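Local coordinates for protein carbohydrate binding module (Escherichia coli, PDB 2XFD) that binds glycans through a calcium ion, here a cellobiose ligand, as a family 60 carbohydrate-binding module that probably recognises plant cell-wall polysaccharides such as xylan, at residues N55-T58 with G59-V62; T73-A76 with E77-S80. All blocks are in the same frame, centred on the assembly; numbering follows the deposited sequence.

Contact 1: N55-T58 with G59-V62. With CA (calcium ion), chain C; BGC (beta-D-glucopyranose), chain B.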
loop_
_atom_site.group_PDB
_atom_site.type_symbol
_atom_site.label_atom_id
_atom_site.label_comp_id
_atom_site.label_asym_id
_atom_site.label_seq_id
_atom_site.Cartn_x
_atom_site.Cartn_y
_atom_site.Cartn_z
ATOM N N ASN A 55 3.898 -0.932 10.614
ATOM C CA ASN A 55 4.938 -0.854 11.629
ATOM C C ASN A 55 5.679 0.460 11.637
ATOM O O ASN A 55 6.908 0.497 11.791
ATOM C CB ASN A 55 5.862 -2.087 11.563
ATOM C CG ASN A 55 6.740 -2.072 10.357
ATOM O OD1 ASN A 55 6.405 -1.404 9.354
ATOM N ND2 ASN A 55 7.853 -2.793 10.389
ATOM N N ASP A 56 4.965 1.538 11.453
ATOM C CA ASP A 56 5.555 2.860 11.498
ATOM C C ASP A 56 6.363 3.024 12.800
ATOM O O ASP A 56 5.963 2.551 13.875
ATOM C CB ASP A 56 4.468 3.927 11.415
ATOM C CG ASP A 56 5.011 5.291 11.258
ATOM O OD1 ASP A 56 6.068 5.463 10.623
ATOM O OD2 ASP A 56 4.336 6.234 11.733
ATOM N N ALA A 57 7.444 3.768 12.664
ATOM C CA ALA A 57 8.399 4.087 13.725
ATOM C C ALA A 57 9.289 5.134 13.164
ATOM O O ALA A 57 9.299 5.460 11.975
ATOM C CB ALA A 57 9.183 2.922 14.136
ATOM N N THR A 58 10.188 5.625 14.026
ATOM C CA THR A 58 11.224 6.516 13.590
ATOM C C THR A 58 11.956 5.977 12.374
ATOM O O THR A 58 12.406 4.840 12.388
ATOM C CB THR A 58 12.251 6.714 14.765
ATOM O OG1 THR A 58 11.527 7.290 15.814
ATOM C CG2 THR A 58 13.422 7.592 14.293
ATOM N N GLY A 59 12.121 6.783 11.335
ATOM C CA GLY A 59 12.909 6.414 10.160
ATOM C C GLY A 59 12.199 5.558 9.133
ATOM O O GLY A 59 12.799 5.251 8.096
ATOM N N ARG A 60 10.955 5.148 9.419
ATOM C CA ARG A 60 10.226 4.236 8.550
ATOM C C ARG A 60 9.048 4.930 7.849
ATOM O O ARG A 60 8.232 5.580 8.507
ATOM C CB ARG A 60 9.635 3.108 9.344
ATOM C CG ARG A 60 10.620 2.202 10.075
ATOM C CD ARG A 60 9.913 1.080 10.765
ATOM N NE ARG A 60 10.829 0.290 11.584
ATOM C CZ ARG A 60 10.490 -0.568 12.515
ATOM N NH1 ARG A 60 9.243 -0.761 12.850
ATOM N NH2 ARG A 60 11.447 -1.199 13.174
ATOM N N ASP A 61 8.995 4.782 6.530
ATOM C CA ASP A 61 7.928 5.300 5.669
ATOM C C ASP A 61 7.859 4.379 4.443
ATOM O O ASP A 61 8.854 3.734 4.092
ATOM C CB ASP A 61 8.259 6.738 5.174
ATOM C CG ASP A 61 8.304 7.769 6.250
ATOM O OD1 ASP A 61 9.299 8.558 6.238
ATOM O OD2 ASP A 61 7.365 7.849 7.048
ATOM N N VAL A 62 6.693 4.357 3.782
ATOM C CA VAL A 62 6.481 3.506 2.603
ATOM C C VAL A 62 6.093 4.358 1.412
ATOM O O VAL A 62 5.276 5.292 1.526
ATOM C CB VAL A 62 5.412 2.470 2.903
ATOM C CG1 VAL A 62 4.994 1.711 1.644
ATOM C CG2 VAL A 62 5.899 1.486 4.000
HETATM CA CA CA C . 6.833 7.330 9.271
HETATM C C2 BGC B . 6.184 10.476 10.383
HETATM C C3 BGC B . 5.155 9.587 11.059
HETATM C C4 BGC B . 4.697 10.170 12.405
HETATM C C5 BGC B . 4.206 11.586 12.160
HETATM C C6 BGC B . 3.676 12.375 13.377
HETATM C C1 BGC B . 5.691 11.899 10.296
HETATM O O2 BGC B . 6.514 9.862 9.119
HETATM O O3 BGC B . 5.770 8.313 11.269
HETATM O O4 BGC B . 3.627 9.434 12.938
HETATM O O5 BGC B . 5.241 12.321 11.575
HETATM O O6 BGC B . 4.755 12.487 14.283
HETATM O O HOH W 1 8.792 7.830 10.535
#

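Contact 2: T73-A76 with E77-S80. With CA (calcium ion), chain D.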
loop_
_atom_site.group_PDB
_atom_site.type_symbol
_atom_site.label_atom_id
_atom_site.label_comp_id
_atom_site.label_asym_id
_atom_site.label_seq_id
_atom_site.Cartn_x
_atom_site.Cartn_y
_atom_site.Cartn_z
ATOM N N THR A 73 -2.889 -1.916 -14.184
ATOM C CA THR A 73 -2.126 -1.056 -13.270
ATOM C C THR A 73 -3.043 -0.013 -12.662
ATOM O O THR A 73 -3.755 0.675 -13.422
ATOM C CB THR A 73 -0.946 -0.431 -13.984
ATOM O OG1 THR A 73 -0.018 -1.439 -14.388
ATOM C CG2 THR A 73 -0.192 0.562 -13.150
ATOM N N ARG A 74 -3.005 0.157 -11.359
ATOM C CA ARG A 74 -3.748 1.160 -10.627
ATOM C C ARG A 74 -2.727 1.961 -9.832
ATOM O O ARG A 74 -2.130 1.436 -8.890
ATOM C CB ARG A 74 -4.795 0.479 -9.729
ATOM C CG ARG A 74 -5.755 -0.441 -10.463
ATOM C CD ARG A 74 -6.762 -0.975 -9.529
ATOM N NE ARG A 74 -7.627 -1.975 -10.162
ATOM C CZ ARG A 74 -8.558 -2.669 -9.546
ATOM N NH1 ARG A 74 -8.847 -2.463 -8.284
ATOM N NH2 ARG A 74 -9.203 -3.644 -10.216
ATOM N N GLN A 75 -2.474 3.182 -10.234
ATOM C CA GLN A 75 -1.455 4.012 -9.588
ATOM C C GLN A 75 -1.873 4.383 -8.172
ATOM O O GLN A 75 -3.012 4.808 -7.962
ATOM C CB GLN A 75 -1.228 5.255 -10.365
ATOM C CG GLN A 75 -0.612 5.083 -11.753
ATOM C CD GLN A 75 0.802 4.582 -11.729
ATOM O OE1 GLN A 75 1.518 4.701 -10.756
ATOM N NE2 GLN A 75 1.238 3.980 -12.844
ATOM N N ALA A 76 -0.966 4.323 -7.204
ATOM C CA ALA A 76 -1.319 4.742 -5.838
ATOM C C ALA A 76 -1.783 6.178 -5.770
ATOM O O ALA A 76 -2.732 6.498 -5.051
ATOM C CB ALA A 76 -0.119 4.468 -4.928
ATOM N N GLU A 77 -1.110 7.060 -6.515
ATOM C CA GLU A 77 -1.408 8.475 -6.532
ATOM C C GLU A 77 -2.726 8.811 -7.197
ATOM O O GLU A 77 -3.203 9.928 -7.076
ATOM C CB GLU A 77 -0.241 9.267 -7.163
ATOM C CG GLU A 77 0.072 8.928 -8.633
ATOM C CD GLU A 77 1.061 7.809 -8.823
ATOM O OE1 GLU A 77 1.866 7.890 -9.785
ATOM O OE2 GLU A 77 1.032 6.799 -8.085
ATOM N N ASN A 78 -3.325 7.834 -7.904
ATOM C CA ASN A 78 -4.662 8.011 -8.487
ATOM C C ASN A 78 -5.777 7.581 -7.549
ATOM O O ASN A 78 -6.927 7.674 -7.947
ATOM C CB ASN A 78 -4.749 7.289 -9.852
ATOM C CG ASN A 78 -3.854 7.919 -10.901
ATOM O OD1 ASN A 78 -3.339 9.024 -10.725
ATOM N ND2 ASN A 78 -3.670 7.240 -12.000
ATOM N N GLN A 79 -5.458 7.164 -6.353
ATOM C CA GLN A 79 -6.456 6.698 -5.408
ATOM C C GLN A 79 -6.845 7.805 -4.455
ATOM O O GLN A 79 -5.976 8.429 -3.821
ATOM C CB GLN A 79 -5.973 5.464 -4.650
ATOM C CG GLN A 79 -5.434 4.351 -5.492
ATOM C CD GLN A 79 -6.328 3.957 -6.656
ATOM O OE1 GLN A 79 -5.781 3.875 -7.852
ATOM N NE2 GLN A 79 -7.505 3.737 -6.471
ATOM N N SER A 80 -8.111 8.026 -4.300
ATOM C CA SER A 80 -8.603 9.104 -3.470
ATOM C C SER A 80 -8.411 8.912 -1.983
ATOM O O SER A 80 -8.363 9.918 -1.243
ATOM C CB SER A 80 -10.091 9.357 -3.742
ATOM O OG SER A 80 -10.825 8.179 -3.443
HETATM CA CA CA D . 2.923 5.700 -9.204
HETATM O O HOH W 2 -4.344 4.399 -12.108
HETATM O O HOH W 3 -3.506 7.725 -2.568
HETATM O O HOH W 4 4.281 6.461 -10.999
#

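Contact 1: N55-T58 with G59-V62
R60 runs its side chain back past the methyl of A57, with R60 CD 3.9 Å from A57 CB and the same methyl over one face of the guanidinium. The chain is extended from CG to NE, which carries R60 NH1 to the backbone of N55, where it donates to N55 O over 2.9 Å. That bond is nearly straight (167°) and lies in both the guanidinium and the carbonyl planes. The N55 and R60 side chains cross at about a right angle, their amide and guanidinium planes 32° apart, and N55 spends its own polar atoms on S17 N and Q15 O; Q15 OE1 also takes R60 NE. From A57 to R60 the chain makes a type II turn, with G59 at the positive-phi position and R60 N bonded to A57 O (3.1 Å).

The loop brings three oxygens to one calcium ion: D56 OD1 at 2.4 Å, R60 O at 2.4 Å and D61 OD2 at 2.3 Å. H101 O, water 1 and the glucose hydroxyls O2 and O3 make seven ligands, and water 1 also donates to A57 O. D56 OD2 comes within 2.6 Å of glucose O3. Two carboxylates probably offset the charge of the calcium ion, which in turn would polarise the hydroxyls it binds, so sugar recognition here runs directly through the metal.

Contact 2: T73-A76 with E77-S80
Q75 sets CG anti to its carbonyl carbon (chi1 -66°) and bends at chi2 (-67°), while E77 sets CG between its backbone N and carbonyl carbon (chi1 62°) and then turns again at chi2; the two side chains thus run side by side, pointing the same way, and meet on one calcium ion. Q75 gives a single amide oxygen, OE1, at 2.3 Å from the ion. E77 binds through both carboxylate oxygens, OE1 and OE2 each at 2.5 Å, with its plane steeply turned from the Q75 amide. D65 O and E98 OE2 add ligands from other parts of the chain, and water 4 is bound as well.

Behind the metal site, the end of strand 72-75 winds into a short 3-10 turn. N78 N donates to Q75 O (3.0 Å) and Q79 N to A76 O (3.1 Å), both i to i+3 bonds that reach their carbonyls from well above the plane. The N78 amide lies alongside Q75, its ND2 resting 3.5 Å from Q75 CB, and water 2 ties N78 ND2 to Q75 N, accepting from both. A76, the buried residue here, turns its methyl onto I106 and F108 of strand 104-110, and Q79 packs on the same two residues. The extended R74 side chain heads away from the turn, giving NE to Q72 OE1 and its terminal nitrogens to carbonyls near the C-terminus.

Hard oxygen ligands, among them a bidentate carboxylate, suit calcium. With glutamine neutral, E77 and E98 probably supply much of the balancing charge, and the ion ties the strand end and turn to D65 on the neighbouring strand and to the E98 loop.

Both contacts are surface turns of one chain, on opposite sides of its centre, each contributing ligands to a calcium ion; their centres are about 21 Å apart and nearest atoms about 8 Å. Strand 62-69 connects them: contact 1 is the loop leading into it, whereas contact 2 begins on its antiparallel neighbour, strand 72-75. Contact 1 has a type II turn and a calcium that shares its coordination with the sugar. At contact 2 the strand-end glutamine and a bidentate glutamate of the 3-10 turn bind an ion whose ligands are protein groups and water, with one alanine buried against strand 104-110. The first ion therefore serves recognition, while the second is consistent with a structural role.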